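Local coordinates for protein stn1 (Schizosaccharomyces pombe, PDB 3KF6), which is required for telomere maintenance and binds single-stranded telomeric DNA, working with ten1 in an Rpa2-Rpa3-like complex to which this N-terminal OB-fold part belongs, at residues I59-E63 with G64-L68; F88-S91 with K92-I95; V81-I84 with Q85-F88; N19-I23 with S24-K28; E124-D128 with P129-W133. One frame throughout, in Å; residues are numbered along the deposited sequence.

Interaction 1: I59-E63 with G64-L68; sequences IDIYE and GKHVL
Y62 and K65 face each other across the tip of a tight antiparallel hairpin, on the side of the strands that also carries D60 and V67. CG of K65 sits between its own backbone N and carbonyl carbon (chi1 70°). With the chain extended beyond, this carries the lysine slantwise across Y62: CG lies 3.5 Å from Y62 CB, and CE is 3.7 Å from Y62 CG. The ammonium end reaches only a long cation-pi distance from the ring, too far for more than a faint pull. V67 CG2 touches the same ring, 3.8 Å from Y62 CD1. Nearby, a water lies within hydrogen-bonding distance of both D60 OD2 and V67 O. On the other side I59 and L68 point the same way, and their contact is tight, with CG1 of I59 3.3 Å from CD2 of L68. The paired bonds D60 N to V67 O and V67 N to D60 O each measure 2.9 Å and are nearly straight (168°). A type II turn from Y62 to K65 closes the loop, with G64 in its glycine-favouring position. The hairpin joins strands 49-62 and 65-71; beyond it, strand 77-83 and the I84 that follows it pair with G64, H66 and L68.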
# COMPACT_ATOMS: atom_id res chain seq x y z
N ILE A 59 -11.30 -6.78 3.61
CA ILE A 59 -11.78 -7.91 2.83
C ILE A 59 -13.29 -7.93 2.96
O ILE A 59 -13.84 -7.91 4.06
CB ILE A 59 -11.21 -9.25 3.36
CG1 ILE A 59 -9.68 -9.20 3.33
CG2 ILE A 59 -11.73 -10.41 2.52
CD1 ILE A 59 -9.02 -10.39 4.01
N ASP A 60 -13.97 -7.92 1.82
CA ASP A 60 -15.43 -7.95 1.80
C ASP A 60 -15.89 -9.12 0.95
O ASP A 60 -15.35 -9.38 -0.12
CB ASP A 60 -15.98 -6.64 1.22
CG ASP A 60 -15.78 -5.47 2.16
OD1 ASP A 60 -16.48 -5.40 3.19
OD2 ASP A 60 -14.91 -4.62 1.87
N ILE A 61 -16.90 -9.83 1.44
CA ILE A 61 -17.42 -10.97 0.70
C ILE A 61 -18.74 -10.60 0.06
O ILE A 61 -19.61 -10.01 0.70
CB ILE A 61 -17.63 -12.19 1.63
CG1 ILE A 61 -16.28 -12.69 2.18
CG2 ILE A 61 -18.31 -13.32 0.87
CD1 ILE A 61 -15.61 -11.75 3.15
N TYR A 62 -18.87 -10.92 -1.22
CA TYR A 62 -20.09 -10.64 -1.96
C TYR A 62 -20.58 -11.93 -2.57
O TYR A 62 -19.95 -12.99 -2.43
CB TYR A 62 -19.84 -9.63 -3.09
CG TYR A 62 -19.60 -8.21 -2.63
CD1 TYR A 62 -18.44 -7.86 -1.94
CD2 TYR A 62 -20.54 -7.21 -2.88
CE1 TYR A 62 -18.22 -6.54 -1.53
CE2 TYR A 62 -20.33 -5.90 -2.48
CZ TYR A 62 -19.16 -5.57 -1.80
OH TYR A 62 -18.95 -4.27 -1.41
N GLU A 63 -21.71 -11.86 -3.27
CA GLU A 63 -22.28 -13.03 -3.91
C GLU A 63 -21.51 -13.31 -5.20
O GLU A 63 -21.63 -12.57 -6.18
CB GLU A 63 -23.76 -12.79 -4.21
CG GLU A 63 -24.60 -14.04 -4.28
CD GLU A 63 -26.08 -13.73 -4.43
OE1 GLU A 63 -26.83 -13.98 -3.47
OE2 GLU A 63 -26.47 -13.22 -5.50
N GLY A 64 -20.71 -14.37 -5.19
CA GLY A 64 -19.94 -14.73 -6.36
C GLY A 64 -18.61 -14.01 -6.52
O GLY A 64 -17.95 -14.14 -7.55
N LYS A 65 -18.21 -13.24 -5.51
CA LYS A 65 -16.95 -12.52 -5.61
C LYS A 65 -16.40 -12.06 -4.27
O LYS A 65 -17.16 -11.75 -3.35
CB LYS A 65 -17.10 -11.31 -6.53
CG LYS A 65 -17.96 -10.20 -5.95
CD LYS A 65 -18.14 -9.04 -6.92
CE LYS A 65 -18.97 -7.93 -6.29
NZ LYS A 65 -19.25 -6.83 -7.25
N HIS A 66 -15.08 -12.04 -4.17
CA HIS A 66 -14.41 -11.58 -2.96
C HIS A 66 -13.70 -10.30 -3.37
O HIS A 66 -13.13 -10.22 -4.46
CB HIS A 66 -13.39 -12.61 -2.46
CG HIS A 66 -13.98 -13.95 -2.19
ND1 HIS A 66 -15.18 -14.12 -1.52
CD2 HIS A 66 -13.53 -15.20 -2.46
CE1 HIS A 66 -15.44 -15.41 -1.40
NE2 HIS A 66 -14.45 -16.09 -1.96
N VAL A 67 -13.74 -9.29 -2.51
CA VAL A 67 -13.10 -8.01 -2.82
C VAL A 67 -12.07 -7.60 -1.78
O VAL A 67 -12.38 -7.51 -0.59
CB VAL A 67 -14.16 -6.88 -2.93
CG1 VAL A 67 -13.49 -5.57 -3.32
CG2 VAL A 67 -15.22 -7.25 -3.96
N LEU A 68 -10.85 -7.37 -2.24
CA LEU A 68 -9.78 -6.94 -1.35
C LEU A 68 -9.51 -5.46 -1.60
O LEU A 68 -9.28 -5.05 -2.73
CB LEU A 68 -8.49 -7.73 -1.64
CG LEU A 68 -8.41 -9.21 -1.30
CD1 LEU A 68 -7.02 -9.74 -1.61
CD2 LEU A 68 -8.74 -9.42 0.16
O HOH W 1 -12.67 -4.85 0.50

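Interaction 2: F88-S91 with K92-I95; sequences FSMS and KRAI
The guanidinium of R93 is the flat group that meets a side chain across this turn, and M90 approaches it at a slant: CG of M90 lies 4.0 Å from NH1 of R93. A bend at chi3 (50°) turns the arginine back along the helix toward M90. NH1 donates to a water at 2.9 Å, which also lies 3.3 Å from S89 OG, so the water spans the two side chains. The other nitrogen, NH2, is hydrogen-bonded to the carbonyl O of F123, and the ring of F123 adds a cation-pi contact; arginine and strand 122-126 are thereby tied together. This is helix 88-94, which comes between strands 77-83 and 102-110, the place where an OB fold carries its helix between the third and fourth barrel strands. Its i to i+4 bonds are regular: K92 N to F88 O and A94 N to M90 O are both 2.9 Å, R93 N to S89 O is 3.1 Å, and I95 N to S91 O lengthens to 3.3 Å where the helix runs out. M90, S91 and A94 form the buried face, each touching F82 of strand 77-83, while S91 and I95 rest on H66. The hydroxyl of S91 is placed beside its own backbone N (chi1 -63°), from where OG bonds back to the carbonyl O of D87, one turn earlier.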
# COMPACT_ATOMS: atom_id res chain seq x y z
N PHE A 88 -11.64 -20.50 -8.91
CA PHE A 88 -11.91 -20.91 -7.54
C PHE A 88 -10.63 -20.94 -6.70
O PHE A 88 -10.63 -20.49 -5.55
CB PHE A 88 -12.57 -22.28 -7.50
CG PHE A 88 -13.13 -22.65 -6.16
CD1 PHE A 88 -14.28 -22.03 -5.69
CD2 PHE A 88 -12.51 -23.60 -5.36
CE1 PHE A 88 -14.80 -22.35 -4.43
CE2 PHE A 88 -13.02 -23.93 -4.11
CZ PHE A 88 -14.17 -23.30 -3.64
N SER A 89 -9.56 -21.48 -7.27
CA SER A 89 -8.28 -21.58 -6.59
C SER A 89 -7.77 -20.23 -6.11
O SER A 89 -7.53 -20.03 -4.91
CB SER A 89 -7.25 -22.22 -7.52
OG SER A 89 -5.98 -22.33 -6.89
N MET A 90 -7.59 -19.30 -7.04
CA MET A 90 -7.09 -17.97 -6.70
C MET A 90 -8.01 -17.26 -5.72
O MET A 90 -7.55 -16.57 -4.81
CB MET A 90 -6.91 -17.12 -7.96
CG MET A 90 -6.46 -15.69 -7.67
SD MET A 90 -6.16 -14.72 -9.16
CE MET A 90 -7.83 -14.60 -9.84
N SER A 91 -9.32 -17.42 -5.92
CA SER A 91 -10.29 -16.77 -5.05
C SER A 91 -10.14 -17.28 -3.62
O SER A 91 -10.27 -16.51 -2.66
CB SER A 91 -11.71 -17.04 -5.55
OG SER A 91 -11.91 -16.48 -6.83
N LYS A 92 -9.87 -18.57 -3.47
CA LYS A 92 -9.70 -19.15 -2.15
C LYS A 92 -8.46 -18.56 -1.48
O LYS A 92 -8.49 -18.22 -0.30
CB LYS A 92 -9.57 -20.67 -2.25
CG LYS A 92 -9.49 -21.35 -0.91
CD LYS A 92 -9.50 -22.86 -1.05
CE LYS A 92 -9.55 -23.52 0.31
NZ LYS A 92 -9.71 -24.99 0.17
N ARG A 93 -7.37 -18.46 -2.23
CA ARG A 93 -6.14 -17.90 -1.70
C ARG A 93 -6.36 -16.45 -1.29
O ARG A 93 -5.77 -15.97 -0.32
CB ARG A 93 -5.04 -17.95 -2.76
CG ARG A 93 -4.59 -19.35 -3.15
CD ARG A 93 -3.76 -19.28 -4.41
NE ARG A 93 -2.72 -18.27 -4.31
CZ ARG A 93 -2.41 -17.42 -5.28
NH1 ARG A 93 -3.07 -17.46 -6.44
NH2 ARG A 93 -1.45 -16.52 -5.10
N ALA A 94 -7.22 -15.75 -2.03
CA ALA A 94 -7.51 -14.35 -1.76
C ALA A 94 -8.13 -14.13 -0.38
O ALA A 94 -7.70 -13.25 0.36
CB ALA A 94 -8.43 -13.79 -2.83
N ILE A 95 -9.15 -14.92 -0.03
CA ILE A 95 -9.77 -14.74 1.28
C ILE A 95 -9.00 -15.45 2.39
O ILE A 95 -9.42 -15.43 3.54
CB ILE A 95 -11.25 -15.21 1.30
CG1 ILE A 95 -11.38 -16.59 0.65
CG2 ILE A 95 -12.13 -14.17 0.62
CD1 ILE A 95 -12.79 -17.16 0.74
O HOH W 2 -4.09 -19.79 -7.75

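Interaction 3: V81-I84 with Q85-F88; sequences VFII and QDDF
I83 and D86 make the closest side-chain contact of this turn, the aliphatic branches of the isoleucine lying across the carboxylate. CG2 of I83 is 3.5 Å from OD1 of D86, and CD1 of I83 is 3.7 Å from OD2. Q85 adds a looser touch, its CG 4.1 Å from CG2 of I83. Further along, I84 and F88 run side by side: with I84 CG2 anti to the backbone N, that methyl sits 3.9 Å from CD1 of the F88 ring. The backbone sets these pairs. D86 N donates to I83 O at 2.9 Å and D87 N to I84 O at 3.2 Å. Both are i to i+3 bonds, and both donors stand well above the carbonyl plane, by 46° and 55°, so neither follows a lone pair. Further out, strand 77-83 anchors the near end, V81 bonding through its backbone to L118 and A120 and I83 packing on I119. At the far end D87 occupies the N-cap position, its OD1 accepting from M90 N. A short 3-10 turn followed by the N-cap of the next helix is thus the link between strand 77-83 and helix 88-94, the third barrel strand and the helix of the OB fold.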
# COMPACT_ATOMS: atom_id res chain seq x y z
N VAL A 81 -11.25 -7.05 -7.30
CA VAL A 81 -12.29 -8.07 -7.40
C VAL A 81 -11.84 -9.44 -7.89
O VAL A 81 -11.19 -9.57 -8.92
CB VAL A 81 -13.41 -7.58 -8.34
CG1 VAL A 81 -14.53 -8.60 -8.40
CG2 VAL A 81 -13.92 -6.23 -7.86
N PHE A 82 -12.22 -10.46 -7.13
CA PHE A 82 -11.93 -11.85 -7.47
C PHE A 82 -13.24 -12.56 -7.79
O PHE A 82 -14.00 -12.89 -6.88
CB PHE A 82 -11.24 -12.56 -6.30
CG PHE A 82 -9.86 -12.07 -6.03
CD1 PHE A 82 -9.65 -10.94 -5.25
CD2 PHE A 82 -8.75 -12.71 -6.59
CE1 PHE A 82 -8.37 -10.44 -5.03
CE2 PHE A 82 -7.47 -12.23 -6.38
CZ PHE A 82 -7.28 -11.09 -5.60
N ILE A 83 -13.51 -12.77 -9.07
CA ILE A 83 -14.74 -13.46 -9.48
C ILE A 83 -14.53 -14.95 -9.20
O ILE A 83 -13.82 -15.64 -9.93
CB ILE A 83 -15.03 -13.25 -10.97
CG1 ILE A 83 -15.16 -11.76 -11.26
CG2 ILE A 83 -16.33 -13.97 -11.36
CD1 ILE A 83 -15.20 -11.42 -12.73
N ILE A 84 -15.16 -15.42 -8.13
CA ILE A 84 -15.04 -16.79 -7.67
C ILE A 84 -15.04 -17.88 -8.74
O ILE A 84 -14.09 -18.65 -8.84
CB ILE A 84 -16.16 -17.11 -6.65
CG1 ILE A 84 -16.12 -16.09 -5.51
CG2 ILE A 84 -15.97 -18.52 -6.09
CD1 ILE A 84 -17.20 -16.28 -4.46
N GLN A 85 -16.10 -17.93 -9.55
CA GLN A 85 -16.22 -18.96 -10.58
C GLN A 85 -15.14 -18.91 -11.66
O GLN A 85 -14.87 -19.92 -12.31
CB GLN A 85 -17.60 -18.90 -11.23
CG GLN A 85 -17.85 -17.66 -12.08
CD GLN A 85 -19.21 -17.69 -12.74
OE1 GLN A 85 -19.52 -18.59 -13.52
NE2 GLN A 85 -20.04 -16.70 -12.42
N ASP A 86 -14.54 -17.75 -11.86
CA ASP A 86 -13.50 -17.60 -12.88
C ASP A 86 -12.22 -18.33 -12.48
O ASP A 86 -11.48 -18.81 -13.34
CB ASP A 86 -13.21 -16.12 -13.12
CG ASP A 86 -14.25 -15.46 -13.99
OD1 ASP A 86 -15.38 -15.97 -14.07
OD2 ASP A 86 -13.94 -14.40 -14.58
N ASP A 87 -11.97 -18.41 -11.18
CA ASP A 87 -10.78 -19.07 -10.67
C ASP A 87 -10.98 -19.39 -9.20
O ASP A 87 -10.55 -18.63 -8.33
CB ASP A 87 -9.57 -18.15 -10.84
CG ASP A 87 -8.26 -18.88 -10.68
OD1 ASP A 87 -8.20 -19.83 -9.87
OD2 ASP A 87 -7.28 -18.50 -11.36
N PHE A 88 -11.64 -20.50 -8.91
CA PHE A 88 -11.91 -20.91 -7.54
C PHE A 88 -10.63 -20.94 -6.70
O PHE A 88 -10.63 -20.49 -5.55
CB PHE A 88 -12.57 -22.28 -7.50
CG PHE A 88 -13.13 -22.65 -6.16
CD1 PHE A 88 -14.28 -22.03 -5.69
CD2 PHE A 88 -12.51 -23.60 -5.36
CE1 PHE A 88 -14.80 -22.35 -4.43
CE2 PHE A 88 -13.02 -23.93 -4.11
CZ PHE A 88 -14.17 -23.30 -3.64

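Interaction 4: N19-I23 with S24-K28; sequences NPMFI and SDVHK
M21, F22 and I23 pack locally against D25, V26 and H27 at the start of the short helix 23-26, a buried spot whose centre is about 7 Å from that of the chain. In the methionine a bend at chi3 (69°) lays the methyl over the first turn, CE lying 3.8 Å from CB of D25. Its own CB touches V26 CG2 at 4.0 Å. A water bridges the next pair, accepting from F22 N at 2.7 Å and donating to D25 OD2 at 2.6 Å. That carboxylate oxygen also stands near the plane of the F22 ring at its edge, and forms a salt bridge with K143 of helix 130-153, while R101 of the ten1 chain packs on the same phenylalanine. F22 is the N-cap residue, and its carbonyl O receives V26 N at 3.1 Å. The first helical amides look elsewhere: I23 N bonds to D72 OD2 and S24 N to S74 OG, so the loop joining OB-fold strands 65-71 and 77-83 holds the helix start. H27 lies alongside I23, its CD2 3.7 Å from I23 CG2, and its NE2 is hydrogen-bonded to V77 O. Were a leucine to replace H27, V77 O would probably lose its side-chain partner, and the end of the short helix its tie to strand 77-83.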
# COMPACT_ATOMS: atom_id res chain seq x y z
N ASN A 19 1.66 -2.68 -17.45
CA ASN A 19 1.62 -1.39 -16.76
C ASN A 19 1.61 -1.37 -15.23
O ASN A 19 0.56 -1.45 -14.60
CB ASN A 19 0.41 -0.59 -17.26
CG ASN A 19 0.37 -0.48 -18.77
OD1 ASN A 19 1.28 0.05 -19.40
ND2 ASN A 19 -0.71 -0.97 -19.36
N PRO A 20 2.80 -1.26 -14.61
CA PRO A 20 2.88 -1.22 -13.15
C PRO A 20 2.48 0.21 -12.75
O PRO A 20 3.12 1.18 -13.17
CB PRO A 20 4.35 -1.54 -12.88
CG PRO A 20 5.05 -0.92 -14.06
CD PRO A 20 4.15 -1.28 -15.23
N MET A 21 1.43 0.35 -11.95
CA MET A 21 0.94 1.67 -11.58
C MET A 21 0.64 1.88 -10.10
O MET A 21 0.43 0.92 -9.35
CB MET A 21 -0.34 1.98 -12.34
CG MET A 21 -0.21 2.01 -13.86
SD MET A 21 -1.83 2.34 -14.64
CE MET A 21 -2.11 4.03 -14.15
N PHE A 22 0.60 3.14 -9.69
CA PHE A 22 0.22 3.51 -8.34
C PHE A 22 -1.29 3.65 -8.39
O PHE A 22 -1.84 4.08 -9.41
CB PHE A 22 0.84 4.85 -7.93
CG PHE A 22 2.29 4.75 -7.54
CD1 PHE A 22 3.26 5.46 -8.24
CD2 PHE A 22 2.67 3.95 -6.47
CE1 PHE A 22 4.61 5.37 -7.87
CE2 PHE A 22 4.02 3.85 -6.10
CZ PHE A 22 4.98 4.56 -6.80
N ILE A 23 -1.96 3.30 -7.30
CA ILE A 23 -3.41 3.35 -7.26
C ILE A 23 -4.00 4.73 -7.53
O ILE A 23 -5.03 4.84 -8.20
CB ILE A 23 -3.90 2.77 -5.91
CG1 ILE A 23 -3.61 1.26 -5.91
CG2 ILE A 23 -5.39 3.04 -5.70
CD1 ILE A 23 -3.81 0.58 -4.56
N SER A 24 -3.36 5.78 -7.04
CA SER A 24 -3.88 7.13 -7.28
C SER A 24 -3.94 7.40 -8.79
O SER A 24 -4.84 8.09 -9.26
CB SER A 24 -3.00 8.17 -6.59
OG SER A 24 -1.68 8.13 -7.10
N ASP A 25 -2.99 6.86 -9.54
CA ASP A 25 -2.97 7.07 -10.99
C ASP A 25 -4.02 6.20 -11.68
O ASP A 25 -4.56 6.58 -12.72
CB ASP A 25 -1.57 6.78 -11.57
CG ASP A 25 -0.56 7.84 -11.16
OD1 ASP A 25 -0.93 9.04 -11.16
OD2 ASP A 25 0.60 7.49 -10.85
N VAL A 26 -4.30 5.04 -11.11
CA VAL A 26 -5.32 4.16 -11.68
C VAL A 26 -6.65 4.92 -11.65
O VAL A 26 -7.41 4.89 -12.62
CB VAL A 26 -5.43 2.84 -10.87
CG1 VAL A 26 -6.59 2.00 -11.38
CG2 VAL A 26 -4.14 2.05 -11.00
N HIS A 27 -6.90 5.62 -10.55
CA HIS A 27 -8.14 6.40 -10.41
C HIS A 27 -8.18 7.62 -11.32
O HIS A 27 -9.19 8.32 -11.39
CB HIS A 27 -8.32 6.85 -8.95
CG HIS A 27 -8.83 5.77 -8.05
ND1 HIS A 27 -10.15 5.37 -8.04
CD2 HIS A 27 -8.19 5.00 -7.13
CE1 HIS A 27 -10.30 4.40 -7.16
NE2 HIS A 27 -9.13 4.16 -6.59
N LYS A 28 -7.08 7.88 -12.03
CA LYS A 28 -7.01 9.02 -12.93
C LYS A 28 -7.15 8.63 -14.40
O LYS A 28 -7.17 9.49 -15.28
CB LYS A 28 -5.70 9.79 -12.72
CG LYS A 28 -5.65 10.54 -11.41
CD LYS A 28 -4.32 11.25 -11.22
CE LYS A 28 -4.26 11.95 -9.88
NZ LYS A 28 -2.93 12.58 -9.63
O HOH W 3 1.36 5.06 -11.49

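Interaction 5: E124-D128 with P129-W133; sequences EELRD and PNDEW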
# COMPACT_ATOMS: atom_id res chain seq x y z
N GLU A 124 -0.03 -12.56 -6.05
CA GLU A 124 0.90 -13.30 -5.23
C GLU A 124 1.10 -12.48 -3.97
O GLU A 124 1.12 -11.25 -4.03
CB GLU A 124 2.23 -13.48 -5.95
CG GLU A 124 2.98 -12.19 -6.21
CD GLU A 124 4.33 -12.42 -6.87
OE1 GLU A 124 5.13 -13.21 -6.32
OE2 GLU A 124 4.59 -11.80 -7.92
N GLU A 125 1.23 -13.16 -2.84
CA GLU A 125 1.48 -12.45 -1.60
C GLU A 125 2.98 -12.15 -1.58
O GLU A 125 3.79 -13.01 -1.95
CB GLU A 125 1.10 -13.30 -0.39
CG GLU A 125 1.58 -12.71 0.92
CD GLU A 125 1.20 -13.53 2.13
OE1 GLU A 125 1.12 -14.77 2.01
OE2 GLU A 125 0.99 -12.93 3.20
N LEU A 126 3.34 -10.94 -1.18
CA LEU A 126 4.75 -10.56 -1.10
C LEU A 126 5.13 -10.58 0.37
O LEU A 126 4.66 -9.76 1.15
CB LEU A 126 4.97 -9.16 -1.68
CG LEU A 126 4.55 -8.98 -3.15
CD1 LEU A 126 4.82 -7.54 -3.58
CD2 LEU A 126 5.30 -9.95 -4.03
N ARG A 127 5.99 -11.53 0.75
CA ARG A 127 6.39 -11.65 2.14
C ARG A 127 7.82 -11.19 2.41
O ARG A 127 8.28 -11.23 3.54
CB ARG A 127 6.19 -13.10 2.61
CG ARG A 127 4.73 -13.55 2.54
CD ARG A 127 4.54 -14.92 3.16
NE ARG A 127 5.24 -15.94 2.39
CZ ARG A 127 4.70 -16.62 1.39
NH1 ARG A 127 3.44 -16.41 1.02
NH2 ARG A 127 5.43 -17.53 0.74
N ASP A 128 8.51 -10.75 1.36
CA ASP A 128 9.86 -10.23 1.51
C ASP A 128 9.67 -8.72 1.69
O ASP A 128 9.16 -8.06 0.80
CB ASP A 128 10.68 -10.50 0.25
CG ASP A 128 12.12 -10.01 0.37
OD1 ASP A 128 12.35 -8.97 1.01
OD2 ASP A 128 13.01 -10.67 -0.21
N PRO A 129 10.08 -8.17 2.84
CA PRO A 129 9.93 -6.74 3.10
C PRO A 129 10.55 -5.82 2.04
O PRO A 129 10.18 -4.65 1.95
CB PRO A 129 10.60 -6.57 4.46
CG PRO A 129 10.29 -7.88 5.14
CD PRO A 129 10.59 -8.87 4.04
N ASN A 130 11.47 -6.35 1.25
CA ASN A 130 12.12 -5.56 0.21
C ASN A 130 11.32 -5.49 -1.08
O ASN A 130 11.57 -4.63 -1.92
CB ASN A 130 13.51 -6.13 -0.08
CG ASN A 130 14.48 -5.86 1.05
OD1 ASN A 130 14.80 -4.70 1.34
ND2 ASN A 130 14.95 -6.92 1.69
N ASP A 131 10.35 -6.39 -1.25
CA ASP A 131 9.54 -6.41 -2.46
C ASP A 131 8.76 -5.12 -2.66
O ASP A 131 8.56 -4.68 -3.80
CB ASP A 131 8.55 -7.57 -2.45
CG ASP A 131 9.22 -8.92 -2.40
OD1 ASP A 131 10.25 -9.11 -3.09
OD2 ASP A 131 8.71 -9.79 -1.67
N GLU A 132 8.29 -4.52 -1.58
CA GLU A 132 7.51 -3.30 -1.72
C GLU A 132 8.26 -2.08 -2.23
O GLU A 132 7.78 -1.40 -3.13
CB GLU A 132 6.79 -2.94 -0.43
CG GLU A 132 5.30 -3.20 -0.50
CD GLU A 132 4.54 -2.60 0.66
OE1 GLU A 132 4.91 -2.87 1.82
OE2 GLU A 132 3.56 -1.86 0.41
N TRP A 133 9.43 -1.77 -1.67
CA TRP A 133 10.13 -0.61 -2.19
C TRP A 133 10.58 -0.83 -3.63
O TRP A 133 10.66 0.12 -4.40
CB TRP A 133 11.32 -0.17 -1.30
CG TRP A 133 12.45 -1.14 -1.15
CD1 TRP A 133 12.72 -1.93 -0.07
CD2 TRP A 133 13.51 -1.38 -2.10
NE1 TRP A 133 13.87 -2.64 -0.28
CE2 TRP A 133 14.38 -2.33 -1.51
CE3 TRP A 133 13.80 -0.89 -3.38
CZ2 TRP A 133 15.53 -2.80 -2.16
CZ3 TRP A 133 14.95 -1.35 -4.03
CH2 TRP A 133 15.80 -2.30 -3.42
O HOH W 4 15.54 -9.71 0.73
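D128 and N130 are turned so that one carboxylate oxygen serves both the backbone and the side chain of the asparagine. D128 swings its CG away from its own N (chi1 -178°), and OD1 receives N130 N at 2.8 Å from the anti side, 29° out of the carboxylate plane; a weak bond from N130 ND2 adds to it. The other oxygen, OD2, accepts from a water that N130 ND2 also contacts. D131 points toward the preceding segment. Its amide donates to D128 O at 2.9 Å, and its OD2 weakly accepts from D128 N, although the position of that oxygen is doubtful. The pair forms a capping box, which starts helix 130-153 shortly after strand 122-126 of the OB fold. With an alanine in place of D131, the weak side-chain half of the capping box would probably be lost. L126 slants across D131, its CD1 3.9 Å from the aspartate CB, and also packs on V53, V102 and C104. Beyond the box, W133 NE1 donates to N130 OD1 at 2.8 Å, with the acceptor near the indole plane and the donor on an amide lone pair. That same oxygen takes N90 N of the ten1 chain, and E132 makes a salt bridge to R25 of that chain.

Interactions 1, 2 and 3 cluster on one side of the chain, with centres 7 to 11 Å apart. Interactions 1 and 3 are surface contacts on neighbouring strands of one sheet, with a probable hydrogen bond from F82 N to H66 O (2.8 Å), whereas partly buried interaction 2 sits on the helix that interaction 3 leads into, the two sharing F88. Interaction 4 is the buried one, about 22 to 24 Å from the centres of these three. Interaction 5 lies at the surface but starts the long helix that also covers interaction 4. Chemistry follows place: strand pairing in 1, helical bonds in 2, a tight turn in 3, buried apolar packing beside a lysine-paired carboxylate in 4, and a carboxylate capping box in 5. Interactions 4 and 5 both reach ten1.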